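Local coordinates for LP04448p (Drosophila melanogaster, PDB 4QMH), which probably promotes microtubule polymerisation as a member of the XMAP215 family, acting through an array of TOG domains of which this is the fourth, at residues Asp30-Leu38 against Asp68-Thr77; Lys173-Tyr184 against Ile205-Asn215. One frame throughout, in Å; residues are numbered along the deposited sequence.

From the N terminus, interaction 1 comes first: Asp30-Leu38, at the start of helix 31-48, meets Asp68-Thr77, at the start of helix 71-88, and so closes a loop that takes in helix 58-66. Interaction 2 opens only after this loop is complete. It brings helix 173-186 against the end of helix 192-209 and the start of helix 211-221, closing a shorter loop of 20 intervening residues. The two loops therefore follow in series, neither crossing nor enclosing the other. The centres of interactions 1 and 2 lie about 38 Å apart on opposite sides of the chain's centre, with nearest atoms about 23 Å apart, so each ties neighbouring helices together at a different place along one all-helical array.

Interaction 1 (Asp30-Leu38 against Asp68-Thr77); sequences DWKTRNEGL and DSNAKIAQTT
Trp31 lies against Asn70 and Lys72 where two nearly parallel helices begin. With CG between its backbone N and carbonyl carbon (chi1 79°), its indole takes the Asn70 amide over one face: ND2 of Asn70 is 3.3 Å from CG of Trp31, and the two planes are 15° apart. The amide is held from its other end, since OD1 of Asn70 accepts from Ile73 N at 3.1 Å, an N-cap bond in the carbonyl plane. CD of Lys72 reaches CH2 of Trp31 at 3.8 Å. Ile73 is the knob of the contact, set among Trp31, Arg34, Asn35 and Leu38; its CD1 comes within 3.6 Å of Asn35 CB, while CG2 meets Leu38 CD1 at 3.9 Å. The same Leu38 methyl touches CG2 of Thr76 and OG1 of Thr77. Beside this apolar row Arg34 grips Asp68 side-on, NE to OD2 and NH2 to OD1 both at 2.8 Å, each oxygen using its syn lone pair. Asp68 OD1 also accepts from Asn70 N in an Asx turn, and OD2 is shared with Arg65. Segment axes 9.9 Å apart, inclined by 13°, fit the side-by-side helices of the HEAT-repeat solenoid that forms a TOG domain.

Interaction 2 (Lys173-Tyr184 against Ile205-Asn215); sequences KEDIHSMVPHLY and IMIHLGFDAMN
Ile205 and Leu209 are knobs set into holes on the 173-184 segment of helix 173-186. Ile205 sits among Ile176, Met179, Val180 and Leu183; its CG2 is 3.7 Å from Ile176 CG2 as the two side chains slide past each other. Leu209 fills the next hole, between Lys173, Ile176, His177 and Val180, and meets Val180 tip to tip, CD1 to CG2 at 3.7 Å. Further along, CE of Met214 touches Leu183 CD2 at 3.7 Å, the side chains crossing at about a right angle. A CH-pi contact adds to this: CD1 of Leu209 stands 4.0 Å from the centroid of the His177 ring, only 6° off its normal. Among polar contacts, Tyr184 OH donates to Met214 O at 2.7 Å, from above the carbonyl plane, while Val180 CG1 lies over a face of the tyrosine ring. A phenylalanine in place of Tyr184 would probably leave that carbonyl without this hydroxyl donor and the ring less firmly fixed. One water bridges Lys173 NZ and Leu209 O, 2.8 Å from the lysine nitrogen. The 173-184 and 205-209 axes, 135° apart, run roughly antiparallel, consistent with the layered helices of the HEAT-repeat solenoid of TOG domains.

Interaction 1 (Asp30-Leu38 against Asp68-Thr77)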
loop_
_atom_site.group_PDB
_atom_site.type_symbol
_atom_site.label_atom_id
_atom_site.label_comp_id
_atom_site.label_asym_id
_atom_site.label_seq_id
_atom_site.Cartn_x
_atom_site.Cartn_y
_atom_site.Cartn_z
ATOM N N ASP A 30 11.266 16.774 18.917
ATOM C CA ASP A 30 10.072 17.588 19.165
ATOM C C ASP A 30 9.154 17.586 17.955
ATOM O O ASP A 30 9.562 17.996 16.878
ATOM C CB ASP A 30 10.476 19.025 19.500
ATOM C CG ASP A 30 9.280 19.973 19.606
ATOM O OD1 ASP A 30 8.159 19.535 19.949
ATOM O OD2 ASP A 30 9.473 21.179 19.349
ATOM N N TRP A 31 7.913 17.135 18.128
ATOM C CA TRP A 31 7.009 17.032 16.981
ATOM C C TRP A 31 6.794 18.374 16.272
ATOM O O TRP A 31 6.661 18.410 15.049
ATOM C CB TRP A 31 5.671 16.387 17.371
ATOM C CG TRP A 31 4.727 17.301 18.062
ATOM C CD1 TRP A 31 4.590 17.475 19.409
ATOM C CD2 TRP A 31 3.762 18.160 17.444
ATOM N NE1 TRP A 31 3.605 18.400 19.666
ATOM C CE2 TRP A 31 3.080 18.833 18.477
ATOM C CE3 TRP A 31 3.408 18.422 16.116
ATOM C CZ2 TRP A 31 2.067 19.756 18.223
ATOM C CZ3 TRP A 31 2.405 19.340 15.866
ATOM C CH2 TRP A 31 1.745 19.995 16.915
ATOM N N LYS A 32 6.782 19.477 17.022
ATOM C CA LYS A 32 6.594 20.782 16.391
ATOM C C LYS A 32 7.747 21.094 15.450
ATOM O O LYS A 32 7.550 21.713 14.409
ATOM C CB LYS A 32 6.414 21.886 17.439
ATOM C CG LYS A 32 5.123 21.751 18.206
ATOM C CD LYS A 32 4.923 22.884 19.188
ATOM C CE LYS A 32 3.581 22.750 19.886
ATOM N NZ LYS A 32 3.417 23.746 20.980
ATOM N N THR A 33 8.947 20.641 15.804
ATOM C CA THR A 33 10.108 20.854 14.946
ATOM C C THR A 33 10.066 19.954 13.712
ATOM O O THR A 33 10.376 20.401 12.610
ATOM C CB THR A 33 11.412 20.643 15.717
ATOM O OG1 THR A 33 11.447 21.566 16.818
ATOM C CG2 THR A 33 12.618 20.883 14.818
ATOM N N ARG A 34 9.687 18.691 13.890
ATOM C CA ARG A 34 9.450 17.824 12.733
ATOM C C ARG A 34 8.438 18.463 11.777
ATOM O O ARG A 34 8.579 18.397 10.557
ATOM C CB ARG A 34 8.949 16.434 13.162
ATOM C CG ARG A 34 9.825 15.771 14.214
ATOM C CD ARG A 34 9.723 14.258 14.176
ATOM N NE ARG A 34 8.533 13.726 14.839
ATOM C CZ ARG A 34 8.354 13.716 16.161
ATOM N NH1 ARG A 34 9.263 14.260 16.965
ATOM N NH2 ARG A 34 7.251 13.191 16.677
ATOM N N ASN A 35 7.411 19.087 12.338
ATOM C CA ASN A 35 6.385 19.698 11.506
ATOM C C ASN A 35 6.946 20.860 10.697
ATOM O O ASN A 35 6.584 21.057 9.539
ATOM C CB ASN A 35 5.218 20.180 12.364
ATOM C CG ASN A 35 4.090 20.743 11.529
ATOM O OD1 ASN A 35 3.515 20.036 10.711
ATOM N ND2 ASN A 35 3.769 22.021 11.731
ATOM N N GLU A 36 7.830 21.628 11.321
ATOM C CA GLU A 36 8.501 22.716 10.623
ATOM C C GLU A 36 9.294 22.194 9.433
ATOM O O GLU A 36 9.345 22.838 8.382
ATOM C CB GLU A 36 9.405 23.500 11.572
ATOM C CG GLU A 36 8.651 24.252 12.661
ATOM C CD GLU A 36 7.729 25.322 12.107
ATOM O OE1 GLU A 36 8.009 25.839 11.005
ATOM O OE2 GLU A 36 6.731 25.651 12.783
ATOM N N GLY A 37 9.919 21.033 9.600
ATOM C CA GLY A 37 10.640 20.400 8.512
ATOM C C GLY A 37 9.706 20.042 7.380
ATOM O O GLY A 37 9.998 20.297 6.211
ATOM N N LEU A 38 8.577 19.429 7.719
ATOM C CA LEU A 38 7.600 19.082 6.694
ATOM C C LEU A 38 7.052 20.337 6.022
ATOM O O LEU A 38 6.772 20.322 4.829
ATOM C CB LEU A 38 6.466 18.248 7.287
ATOM C CG LEU A 38 6.898 16.903 7.870
ATOM C CD1 LEU A 38 5.693 16.197 8.496
ATOM C CD2 LEU A 38 7.534 16.048 6.807
ATOM N N ASP A 68 4.995 8.071 12.330
ATOM C CA ASP A 68 5.365 8.928 13.448
ATOM C C ASP A 68 4.492 8.620 14.659
ATOM O O ASP A 68 3.333 8.244 14.521
ATOM C CB ASP A 68 5.182 10.393 13.045
ATOM C CG ASP A 68 6.000 11.345 13.900
ATOM O OD1 ASP A 68 5.526 11.738 14.983
ATOM O OD2 ASP A 68 7.110 11.714 13.473
ATOM N N SER A 69 5.040 8.826 15.853
ATOM C CA SER A 69 4.269 8.614 17.072
ATOM C C SER A 69 3.270 9.753 17.313
ATOM O O SER A 69 2.327 9.619 18.090
ATOM C CB SER A 69 5.204 8.434 18.265
ATOM O OG SER A 69 6.066 9.551 18.393
ATOM N N ASN A 70 3.474 10.872 16.626
ATOM C CA ASN A 70 2.527 11.974 16.676
ATOM C C ASN A 70 1.568 11.902 15.489
ATOM O O ASN A 70 1.998 11.876 14.336
ATOM C CB ASN A 70 3.276 13.303 16.696
ATOM C CG ASN A 70 2.346 14.494 16.786
ATOM O OD1 ASN A 70 1.720 14.876 15.797
ATOM N ND2 ASN A 70 2.257 15.097 17.977
ATOM N N ALA A 71 0.271 11.847 15.773
ATOM C CA ALA A 71 -0.742 11.664 14.731
ATOM C C ALA A 71 -0.765 12.793 13.705
ATOM O O ALA A 71 -0.959 12.551 12.513
ATOM C CB ALA A 71 -2.122 11.490 15.360
ATOM N N LYS A 72 -0.586 14.026 14.168
ATOM C CA LYS A 72 -0.564 15.177 13.267
ATOM C C LYS A 72 0.547 15.050 12.227
ATOM O O LYS A 72 0.336 15.309 11.044
ATOM C CB LYS A 72 -0.412 16.479 14.059
ATOM C CG LYS A 72 -1.551 16.729 15.047
ATOM C CD LYS A 72 -1.257 17.929 15.939
ATOM C CE LYS A 72 -2.361 18.159 16.965
ATOM N NZ LYS A 72 -1.955 19.195 17.954
ATOM N N ILE A 73 1.732 14.651 12.677
ATOM C CA ILE A 73 2.858 14.470 11.764
ATOM C C ILE A 73 2.569 13.356 10.755
ATOM O O ILE A 73 2.819 13.505 9.561
ATOM C CB ILE A 73 4.157 14.126 12.523
ATOM C CG1 ILE A 73 4.589 15.282 13.429
ATOM C CG2 ILE A 73 5.270 13.769 11.546
ATOM C CD1 ILE A 73 4.952 16.559 12.661
ATOM N N ALA A 74 2.039 12.238 11.243
ATOM C CA ALA A 74 1.720 11.115 10.370
ATOM C C ALA A 74 0.705 11.504 9.296
ATOM O O ALA A 74 0.829 11.100 8.136
ATOM C CB ALA A 74 1.216 9.928 11.191
ATOM N N GLN A 75 -0.300 12.282 9.684
ATOM C CA GLN A 75 -1.314 12.740 8.748
ATOM C C GLN A 75 -0.748 13.735 7.739
ATOM O O GLN A 75 -1.018 13.643 6.543
ATOM C CB GLN A 75 -2.492 13.335 9.504
ATOM C CG GLN A 75 -3.215 12.284 10.329
ATOM C CD GLN A 75 -4.017 12.876 11.460
ATOM O OE1 GLN A 75 -4.251 14.085 11.501
ATOM N NE2 GLN A 75 -4.444 12.024 12.395
ATOM N N THR A 76 0.056 14.673 8.228
ATOM C CA THR A 76 0.685 15.657 7.359
ATOM C C THR A 76 1.559 14.953 6.328
ATOM O O THR A 76 1.596 15.337 5.147
ATOM C CB THR A 76 1.522 16.669 8.170
ATOM O OG1 THR A 76 0.647 17.415 9.029
ATOM C CG2 THR A 76 2.248 17.645 7.235
ATOM N N THR A 77 2.262 13.918 6.773
ATOM C CA THR A 77 3.156 13.171 5.896
ATOM C C THR A 77 2.384 12.467 4.774
ATOM O O THR A 77 2.850 12.416 3.636
ATOM C CB THR A 77 4.051 12.189 6.696
ATOM O OG1 THR A 77 4.781 12.915 7.696
ATOM C CG2 THR A 77 5.013 11.456 5.797
HETATM O O HOH W 1 1.606 18.258 11.442
HETATM O O HOH W 2 0.746 19.812 10.142
#

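Interaction 2 (Lys173-Tyr184 against Ile205-Asn215)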
loop_
_atom_site.group_PDB
_atom_site.type_symbol
_atom_site.label_atom_id
_atom_site.label_comp_id
_atom_site.label_asym_id
_atom_site.label_seq_id
_atom_site.Cartn_x
_atom_site.Cartn_y
_atom_site.Cartn_z
ATOM N N LYS A 173 2.723 -13.317 -9.585
ATOM C CA LYS A 173 1.949 -14.458 -9.102
ATOM C C LYS A 173 2.450 -14.922 -7.754
ATOM O O LYS A 173 1.667 -15.325 -6.894
ATOM C CB LYS A 173 2.020 -15.627 -10.090
ATOM C CG LYS A 173 1.275 -15.376 -11.377
ATOM C CD LYS A 173 1.351 -16.577 -12.315
ATOM C CE LYS A 173 0.845 -17.848 -11.644
ATOM N NZ LYS A 173 0.903 -19.000 -12.582
ATOM N N GLU A 174 3.769 -14.889 -7.571
ATOM C CA GLU A 174 4.350 -15.369 -6.334
ATOM C C GLU A 174 3.909 -14.495 -5.167
ATOM O O GLU A 174 3.683 -14.996 -4.064
ATOM C CB GLU A 174 5.878 -15.376 -6.425
ATOM C CG GLU A 174 6.565 -15.885 -5.164
ATOM C CD GLU A 174 6.099 -17.265 -4.724
ATOM O OE1 GLU A 174 5.625 -18.066 -5.561
ATOM O OE2 GLU A 174 6.212 -17.559 -3.516
ATOM N N ASP A 175 3.823 -13.186 -5.394
ATOM C CA ASP A 175 3.369 -12.305 -4.325
ATOM C C ASP A 175 1.902 -12.562 -3.983
ATOM O O ASP A 175 1.530 -12.540 -2.802
ATOM C CB ASP A 175 3.593 -10.834 -4.671
ATOM C CG ASP A 175 3.680 -9.964 -3.430
ATOM O OD1 ASP A 175 4.669 -10.125 -2.684
ATOM O OD2 ASP A 175 2.779 -9.128 -3.212
ATOM N N ILE A 176 1.067 -12.795 -4.994
ATOM C CA ILE A 176 -0.319 -13.211 -4.713
ATOM C C ILE A 176 -0.353 -14.527 -3.913
ATOM O O ILE A 176 -1.114 -14.666 -2.954
ATOM C CB ILE A 176 -1.165 -13.313 -5.999
ATOM C CG1 ILE A 176 -1.168 -11.980 -6.756
ATOM C CG2 ILE A 176 -2.591 -13.757 -5.677
ATOM C CD1 ILE A 176 -1.646 -10.804 -5.934
ATOM N N HIS A 177 0.485 -15.494 -4.283
ATOM C CA HIS A 177 0.585 -16.723 -3.497
ATOM C C HIS A 177 0.823 -16.441 -2.006
ATOM O O HIS A 177 0.291 -17.133 -1.144
ATOM C CB HIS A 177 1.705 -17.631 -4.014
ATOM C CG HIS A 177 1.277 -18.588 -5.084
ATOM N ND1 HIS A 177 0.598 -19.757 -4.811
ATOM C CD2 HIS A 177 1.460 -18.562 -6.426
ATOM C CE1 HIS A 177 0.372 -20.403 -5.941
ATOM N NE2 HIS A 177 0.882 -19.700 -6.936
ATOM N N SER A 178 1.636 -15.430 -1.702
ATOM C CA SER A 178 1.958 -15.122 -0.316
ATOM C C SER A 178 0.735 -14.652 0.477
ATOM O O SER A 178 0.742 -14.697 1.705
ATOM C CB SER A 178 3.087 -14.087 -0.226
ATOM O OG SER A 178 2.626 -12.792 -0.578
ATOM N N MET A 179 -0.307 -14.223 -0.230
ATOM C CA MET A 179 -1.529 -13.744 0.417
ATOM C C MET A 179 -2.469 -14.893 0.748
ATOM O O MET A 179 -3.378 -14.753 1.562
ATOM C CB MET A 179 -2.256 -12.754 -0.481
ATOM C CG MET A 179 -1.399 -11.571 -0.893
ATOM S SD MET A 179 -2.286 -10.558 -2.078
ATOM C CE MET A 179 -0.920 -9.499 -2.561
ATOM N N VAL A 180 -2.264 -16.030 0.102
ATOM C CA VAL A 180 -3.245 -17.113 0.197
ATOM C C VAL A 180 -3.474 -17.662 1.625
ATOM O O VAL A 180 -4.615 -17.890 2.030
ATOM C CB VAL A 180 -2.937 -18.244 -0.806
ATOM C CG1 VAL A 180 -3.809 -19.463 -0.516
ATOM C CG2 VAL A 180 -3.155 -17.764 -2.239
ATOM N N PRO A 181 -2.403 -17.865 2.405
ATOM C CA PRO A 181 -2.669 -18.320 3.779
ATOM C C PRO A 181 -3.521 -17.330 4.560
ATOM O O PRO A 181 -4.334 -17.731 5.402
ATOM C CB PRO A 181 -1.268 -18.414 4.392
ATOM C CG PRO A 181 -0.367 -18.655 3.224
ATOM C CD PRO A 181 -0.965 -17.857 2.093
ATOM N N HIS A 182 -3.351 -16.044 4.284
ATOM C CA HIS A 182 -4.102 -15.030 5.020
ATOM C C HIS A 182 -5.534 -15.008 4.508
ATOM O O HIS A 182 -6.469 -14.855 5.279
ATOM C CB HIS A 182 -3.433 -13.670 4.886
ATOM C CG HIS A 182 -1.983 -13.701 5.243
ATOM N ND1 HIS A 182 -1.543 -13.911 6.532
ATOM C CD2 HIS A 182 -0.872 -13.587 4.479
ATOM C CE1 HIS A 182 -0.222 -13.908 6.548
ATOM N NE2 HIS A 182 0.210 -13.714 5.316
ATOM N N LEU A 183 -5.707 -15.199 3.206
ATOM C CA LEU A 183 -7.049 -15.280 2.654
ATOM C C LEU A 183 -7.800 -16.437 3.317
ATOM O O LEU A 183 -8.954 -16.293 3.725
ATOM C CB LEU A 183 -6.975 -15.519 1.152
ATOM C CG LEU A 183 -8.322 -15.669 0.449
ATOM C CD1 LEU A 183 -9.045 -14.351 0.438
ATOM C CD2 LEU A 183 -8.070 -16.142 -0.971
ATOM N N TYR A 184 -7.145 -17.593 3.422
ATOM C CA TYR A 184 -7.814 -18.786 3.944
ATOM C C TYR A 184 -8.169 -18.658 5.427
ATOM O O TYR A 184 -9.164 -19.219 5.893
ATOM C CB TYR A 184 -6.976 -20.041 3.682
ATOM C CG TYR A 184 -6.923 -20.438 2.218
ATOM C CD1 TYR A 184 -7.695 -19.773 1.270
ATOM C CD2 TYR A 184 -6.122 -21.494 1.790
ATOM C CE1 TYR A 184 -7.658 -20.135 -0.067
ATOM C CE2 TYR A 184 -6.080 -21.866 0.447
ATOM C CZ TYR A 184 -6.853 -21.177 -0.469
ATOM O OH TYR A 184 -6.820 -21.529 -1.801
ATOM N N ILE A 205 -8.149 -12.827 -6.337
ATOM C CA ILE A 205 -6.987 -13.698 -6.181
ATOM C C ILE A 205 -7.007 -14.797 -7.235
ATOM O O ILE A 205 -6.003 -15.065 -7.897
ATOM C CB ILE A 205 -6.951 -14.345 -4.767
ATOM C CG1 ILE A 205 -6.901 -13.261 -3.674
ATOM C CG2 ILE A 205 -5.795 -15.341 -4.649
ATOM C CD1 ILE A 205 -5.546 -12.633 -3.475
ATOM N N MET A 206 -8.161 -15.430 -7.413
ATOM C CA MET A 206 -8.257 -16.528 -8.373
ATOM C C MET A 206 -8.037 -16.090 -9.819
ATOM O O MET A 206 -7.558 -16.874 -10.632
ATOM C CB MET A 206 -9.609 -17.220 -8.247
ATOM C CG MET A 206 -9.651 -18.574 -8.939
ATOM S SD MET A 206 -11.235 -19.380 -8.725
ATOM C CE MET A 206 -11.119 -19.858 -7.005
ATOM N N ILE A 207 -8.404 -14.855 -10.146
ATOM C CA ILE A 207 -8.175 -14.345 -11.495
ATOM C C ILE A 207 -6.685 -14.410 -11.840
ATOM O O ILE A 207 -6.315 -14.644 -12.995
ATOM C CB ILE A 207 -8.723 -12.912 -11.657
ATOM C CG1 ILE A 207 -10.235 -12.961 -11.859
ATOM C CG2 ILE A 207 -8.028 -12.179 -12.805
ATOM C CD1 ILE A 207 -10.905 -11.611 -11.745
ATOM N N HIS A 208 -5.835 -14.250 -10.831
ATOM C CA HIS A 208 -4.389 -14.296 -11.039
ATOM C C HIS A 208 -3.740 -15.662 -10.819
ATOM O O HIS A 208 -2.759 -15.991 -11.481
ATOM C CB HIS A 208 -3.703 -13.216 -10.191
ATOM C CG HIS A 208 -4.051 -11.830 -10.625
ATOM N ND1 HIS A 208 -3.312 -11.140 -11.561
ATOM C CD2 HIS A 208 -5.094 -11.028 -10.303
ATOM C CE1 HIS A 208 -3.872 -9.964 -11.781
ATOM N NE2 HIS A 208 -4.950 -9.867 -11.022
ATOM N N LEU A 209 -4.277 -16.462 -9.904
ATOM C CA LEU A 209 -3.672 -17.760 -9.610
ATOM C C LEU A 209 -4.381 -18.920 -10.294
ATOM O O LEU A 209 -3.754 -19.937 -10.612
ATOM C CB LEU A 209 -3.634 -18.015 -8.103
ATOM C CG LEU A 209 -2.751 -17.061 -7.307
ATOM C CD1 LEU A 209 -2.630 -17.544 -5.848
ATOM C CD2 LEU A 209 -1.379 -16.920 -7.960
ATOM N N GLY A 210 -5.685 -18.780 -10.507
ATOM C CA GLY A 210 -6.494 -19.876 -11.018
ATOM C C GLY A 210 -6.973 -20.853 -9.951
ATOM O O GLY A 210 -6.372 -20.972 -8.883
ATOM N N PHE A 211 -8.060 -21.564 -10.246
ATOM C CA PHE A 211 -8.653 -22.508 -9.304
ATOM C C PHE A 211 -7.705 -23.627 -8.868
ATOM O O PHE A 211 -7.573 -23.904 -7.678
ATOM C CB PHE A 211 -9.922 -23.129 -9.896
ATOM C CG PHE A 211 -10.578 -24.132 -8.992
ATOM C CD1 PHE A 211 -11.478 -23.720 -8.019
ATOM C CD2 PHE A 211 -10.292 -25.481 -9.102
ATOM C CE1 PHE A 211 -12.082 -24.633 -7.177
ATOM C CE2 PHE A 211 -10.894 -26.407 -8.259
ATOM C CZ PHE A 211 -11.790 -25.981 -7.295
ATOM N N ASP A 212 -7.058 -24.281 -9.833
ATOM C CA ASP A 212 -6.196 -25.415 -9.528
ATOM C C ASP A 212 -5.085 -25.071 -8.528
ATOM O O ASP A 212 -4.848 -25.815 -7.573
ATOM C CB ASP A 212 -5.595 -25.992 -10.814
ATOM C CG ASP A 212 -6.628 -26.702 -11.681
ATOM O OD1 ASP A 212 -7.741 -26.998 -11.186
ATOM O OD2 ASP A 212 -6.317 -26.983 -12.858
ATOM N N ALA A 213 -4.425 -23.937 -8.738
ATOM C CA ALA A 213 -3.345 -23.510 -7.852
ATOM C C ALA A 213 -3.869 -23.223 -6.444
ATOM O O ALA A 213 -3.229 -23.557 -5.447
ATOM C CB ALA A 213 -2.627 -22.290 -8.424
ATOM N N MET A 214 -5.053 -22.626 -6.357
ATOM C CA MET A 214 -5.599 -22.296 -5.043
ATOM C C MET A 214 -6.042 -23.552 -4.321
ATOM O O MET A 214 -5.867 -23.679 -3.108
ATOM C CB MET A 214 -6.741 -21.286 -5.157
ATOM C CG MET A 214 -6.267 -19.954 -5.699
ATOM S SD MET A 214 -7.536 -18.692 -5.725
ATOM C CE MET A 214 -7.721 -18.331 -3.974
ATOM N N ASN A 215 -6.599 -24.493 -5.072
ATOM C CA ASN A 215 -6.989 -25.771 -4.499
ATOM C C ASN A 215 -5.772 -26.585 -4.030
ATOM O O ASN A 215 -5.825 -27.248 -2.995
ATOM C CB ASN A 215 -7.828 -26.556 -5.498
ATOM C CG ASN A 215 -8.438 -27.784 -4.890
ATOM O OD1 ASN A 215 -9.308 -27.690 -4.029
ATOM N ND2 ASN A 215 -7.980 -28.952 -5.326
HETATM O O HOH W 3 -1.122 -20.540 -11.307
#